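Local coordinates for HIGH potential IRON sulfur protein (Ectothiorhodospira shaposhnikovii, PDB 1HPI) that carries electrons in the anaerobic electron transport of a purple photosynthetic bacterium through a high-potential [4Fe-4S] cluster, at residues A[14-25]-A[59-67]. Sequence-based numbering, arbitrary orientation.
Sequences LEYRHDASSVQH and VSANGWCTA. With SF4 (iron/sulfur cluster), chain B.
Tyr16 reaches across from the 14-25 loop to segment 59-67, and the CD1-CE1 side of its ring borders sulfide S2 of the iron-sulfur cluster obliquely. Its CB packs against Cys65 CB. CG and CD1 then pass Trp64 O, which lies 3.5 Å from CD1. CD1 is also 3.8 Å from cluster atom S2, which CE1 borders too, and CE1 meets Val59 CB. At the tip, Tyr16 OH accepts a nearly straight bond from Ser60 N (2.9 Å, 171° at the hydrogen) and also pairs with His18 ND1 at 2.8 Å, so the phenol is gripped by two partners. CG stands anti to the backbone N (chi1 167°), which carries the ring along segment 59-67 to the end of strand 57-60. A leucine here would probably leave Ser60 N and His18 ND1 without the hydroxyl they share and open a gap beside S2.

The backbones are tied as well. Arg17 and Trp64 form a single antiparallel, hydrogen-bonded bridge, with Arg17 N to Trp64 O at 3.0 Å and Trp64 N returning to Arg17 O, and Thr66 N binds Leu14 O. Ala20 N donates to Asn62 O in the type I turn from Ser60 to Gly63. From its side chain, Ser60 OG gives its proton to a lone pair of His18 O at 2.7 Å.

Farther from the cluster, Val23 CG1 sits over one face of the Trp64 six-membered ring in a CH-pi contact, 4.2 Å from its centroid. The His25 ring approaches the same indole obliquely, the two ring planes at 52°, and Trp64 NE1 is hydrogen-bonded to Gln32 OE1.

Cys65 SG binds the cluster iron FE4 at 2.2 Å and accepts from Ala67 N, a bond that would probably draw charge off the thiolate. Leu14 CB packs on Cys65 CB, and with Tyr16 it lines this ligand with apolar groups, consistent with the shielded cluster environment of high-potential iron-sulfur proteins.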
# COMPACT_ATOMS: atom_id res chain seq x y z
N LEU A 14 5.70 5.31 6.17
CA LEU A 14 6.00 4.63 4.92
C LEU A 14 5.52 5.42 3.71
O LEU A 14 5.51 4.92 2.60
CB LEU A 14 5.39 3.23 4.94
CG LEU A 14 6.12 2.35 5.95
CD1 LEU A 14 5.49 0.96 5.99
CD2 LEU A 14 7.60 2.26 5.60
N GLU A 15 5.12 6.67 3.93
CA GLU A 15 4.65 7.53 2.85
C GLU A 15 3.57 6.88 2.03
O GLU A 15 3.51 6.98 0.81
CB GLU A 15 5.83 8.02 2.01
CG GLU A 15 6.71 8.83 2.97
CD GLU A 15 7.70 9.68 2.26
OE1 GLU A 15 7.13 10.61 1.53
OE2 GLU A 15 8.89 9.49 2.35
N TYR A 16 2.69 6.20 2.74
CA TYR A 16 1.61 5.50 2.08
C TYR A 16 0.53 6.40 1.49
O TYR A 16 0.16 7.40 2.07
CB TYR A 16 0.96 4.53 3.10
CG TYR A 16 -0.38 3.98 2.64
CD1 TYR A 16 -0.41 2.81 1.88
CD2 TYR A 16 -1.58 4.61 2.95
CE1 TYR A 16 -1.62 2.28 1.44
CE2 TYR A 16 -2.81 4.09 2.53
CZ TYR A 16 -2.82 2.92 1.76
OH TYR A 16 -4.01 2.40 1.32
N ARG A 17 0.01 6.01 0.33
CA ARG A 17 -1.07 6.73 -0.34
C ARG A 17 -2.09 5.70 -0.82
O ARG A 17 -1.71 4.64 -1.29
CB ARG A 17 -0.66 7.47 -1.60
CG ARG A 17 0.31 8.60 -1.34
CD ARG A 17 -0.22 9.69 -0.42
NE ARG A 17 0.91 10.51 0.01
CZ ARG A 17 1.47 10.39 1.21
NH1 ARG A 17 1.04 9.52 2.11
NH2 ARG A 17 2.50 11.17 1.53
N HIS A 18 -3.38 6.01 -0.73
CA HIS A 18 -4.39 5.07 -1.21
C HIS A 18 -4.39 4.98 -2.74
O HIS A 18 -4.84 3.98 -3.31
CB HIS A 18 -5.79 5.57 -0.84
CG HIS A 18 -6.12 5.57 0.61
ND1 HIS A 18 -5.83 4.48 1.41
CD2 HIS A 18 -6.72 6.52 1.37
CE1 HIS A 18 -6.27 4.80 2.63
NE2 HIS A 18 -6.80 6.01 2.64
N ASP A 19 -3.90 6.03 -3.41
CA ASP A 19 -3.84 6.11 -4.88
C ASP A 19 -2.40 6.41 -5.28
O ASP A 19 -1.89 7.51 -5.07
CB ASP A 19 -4.78 7.23 -5.38
CG ASP A 19 -4.88 7.45 -6.87
OD1 ASP A 19 -4.14 6.66 -7.61
OD2 ASP A 19 -5.61 8.29 -7.35
N ALA A 20 -1.75 5.41 -5.86
CA ALA A 20 -0.37 5.48 -6.30
C ALA A 20 -0.13 6.61 -7.27
O ALA A 20 0.94 7.20 -7.30
CB ALA A 20 0.04 4.17 -6.94
N SER A 21 -1.15 6.88 -8.06
CA SER A 21 -1.03 7.93 -9.03
C SER A 21 -0.71 9.26 -8.38
O SER A 21 -0.29 10.19 -9.06
CB SER A 21 -2.23 7.99 -9.97
OG SER A 21 -3.25 8.75 -9.37
N SER A 22 -0.88 9.38 -7.07
CA SER A 22 -0.60 10.62 -6.39
C SER A 22 0.76 10.64 -5.68
O SER A 22 1.11 11.59 -4.97
CB SER A 22 -1.71 10.92 -5.40
OG SER A 22 -1.66 9.96 -4.36
N VAL A 23 1.52 9.58 -5.88
CA VAL A 23 2.82 9.49 -5.25
C VAL A 23 3.89 10.33 -5.95
O VAL A 23 4.01 10.30 -7.17
CB VAL A 23 3.27 8.04 -5.27
CG1 VAL A 23 4.74 7.95 -4.87
CG2 VAL A 23 2.42 7.19 -4.33
N GLN A 24 4.69 11.05 -5.17
CA GLN A 24 5.77 11.85 -5.69
C GLN A 24 6.94 11.50 -4.77
O GLN A 24 7.13 12.10 -3.72
CB GLN A 24 5.41 13.34 -5.76
CG GLN A 24 6.66 14.23 -5.71
CD GLN A 24 6.40 15.59 -6.31
OE1 GLN A 24 7.23 16.49 -6.17
NE2 GLN A 24 5.25 15.73 -6.97
N HIS A 25 7.68 10.45 -5.17
CA HIS A 25 8.81 9.90 -4.43
C HIS A 25 9.85 9.32 -5.37
O HIS A 25 9.50 8.66 -6.34
CB HIS A 25 8.26 8.78 -3.51
CG HIS A 25 9.25 8.26 -2.50
ND1 HIS A 25 10.23 7.34 -2.85
CD2 HIS A 25 9.40 8.54 -1.17
CE1 HIS A 25 10.94 7.08 -1.75
NE2 HIS A 25 10.47 7.79 -0.73
N VAL A 59 -5.27 -2.21 3.26
CA VAL A 59 -4.69 -1.14 2.45
C VAL A 59 -5.38 -1.12 1.09
O VAL A 59 -5.98 -2.12 0.69
CB VAL A 59 -3.17 -1.24 2.30
CG1 VAL A 59 -2.54 -1.27 3.69
CG2 VAL A 59 -2.80 -2.48 1.50
N SER A 60 -5.29 0.00 0.40
CA SER A 60 -5.89 0.15 -0.92
C SER A 60 -5.15 -0.64 -1.99
O SER A 60 -3.93 -0.51 -2.14
CB SER A 60 -5.87 1.63 -1.26
OG SER A 60 -6.23 1.81 -2.61
N ALA A 61 -5.85 -1.47 -2.76
CA ALA A 61 -5.18 -2.24 -3.81
C ALA A 61 -4.49 -1.32 -4.82
O ALA A 61 -3.52 -1.68 -5.50
CB ALA A 61 -6.18 -3.14 -4.51
N ASN A 62 -4.98 -0.10 -4.93
CA ASN A 62 -4.39 0.84 -5.87
C ASN A 62 -3.38 1.77 -5.23
O ASN A 62 -2.95 2.73 -5.87
CB ASN A 62 -5.44 1.77 -6.48
CG ASN A 62 -6.61 1.00 -7.03
OD1 ASN A 62 -7.74 1.15 -6.56
ND2 ASN A 62 -6.33 0.17 -8.03
N GLY A 63 -3.02 1.51 -3.98
CA GLY A 63 -2.07 2.34 -3.24
C GLY A 63 -0.59 2.02 -3.43
O GLY A 63 -0.20 1.28 -4.33
N TRP A 64 0.23 2.60 -2.55
CA TRP A 64 1.67 2.41 -2.60
C TRP A 64 2.32 2.94 -1.34
O TRP A 64 1.77 3.83 -0.70
CB TRP A 64 2.23 3.24 -3.79
CG TRP A 64 3.70 3.06 -4.03
CD1 TRP A 64 4.26 2.14 -4.85
CD2 TRP A 64 4.79 3.82 -3.48
NE1 TRP A 64 5.63 2.25 -4.84
CE2 TRP A 64 5.98 3.28 -4.01
CE3 TRP A 64 4.86 4.88 -2.60
CZ2 TRP A 64 7.23 3.81 -3.67
CZ3 TRP A 64 6.09 5.39 -2.26
CH2 TRP A 64 7.27 4.86 -2.79
N CYS A 65 3.48 2.43 -0.99
CA CYS A 65 4.23 2.88 0.17
C CYS A 65 5.68 2.53 -0.15
O CYS A 65 5.95 1.76 -1.08
CB CYS A 65 3.78 2.36 1.55
SG CYS A 65 4.41 0.71 1.95
N THR A 66 6.60 3.09 0.62
CA THR A 66 8.03 2.85 0.42
C THR A 66 8.48 1.41 0.57
O THR A 66 9.57 1.04 0.11
CB THR A 66 8.91 3.81 1.26
OG1 THR A 66 8.69 3.57 2.64
CG2 THR A 66 8.63 5.27 0.92
N ALA A 67 7.66 0.58 1.21
CA ALA A 67 8.00 -0.82 1.39
C ALA A 67 7.60 -1.64 0.16
O ALA A 67 7.72 -2.86 0.16
CB ALA A 67 7.44 -1.41 2.67
FE1 SF4 B . 0.96 -1.56 -0.38
FE2 SF4 B . 3.17 -3.17 -0.48
FE3 SF4 B . 1.73 -2.91 1.83
FE4 SF4 B . 3.18 -0.80 0.89
S1 SF4 B . 3.98 -2.80 1.54
S2 SF4 B . 1.07 -0.73 1.68
S3 SF4 B . 2.99 -1.09 -1.30
S4 SF4 B . 0.99 -3.76 -0.13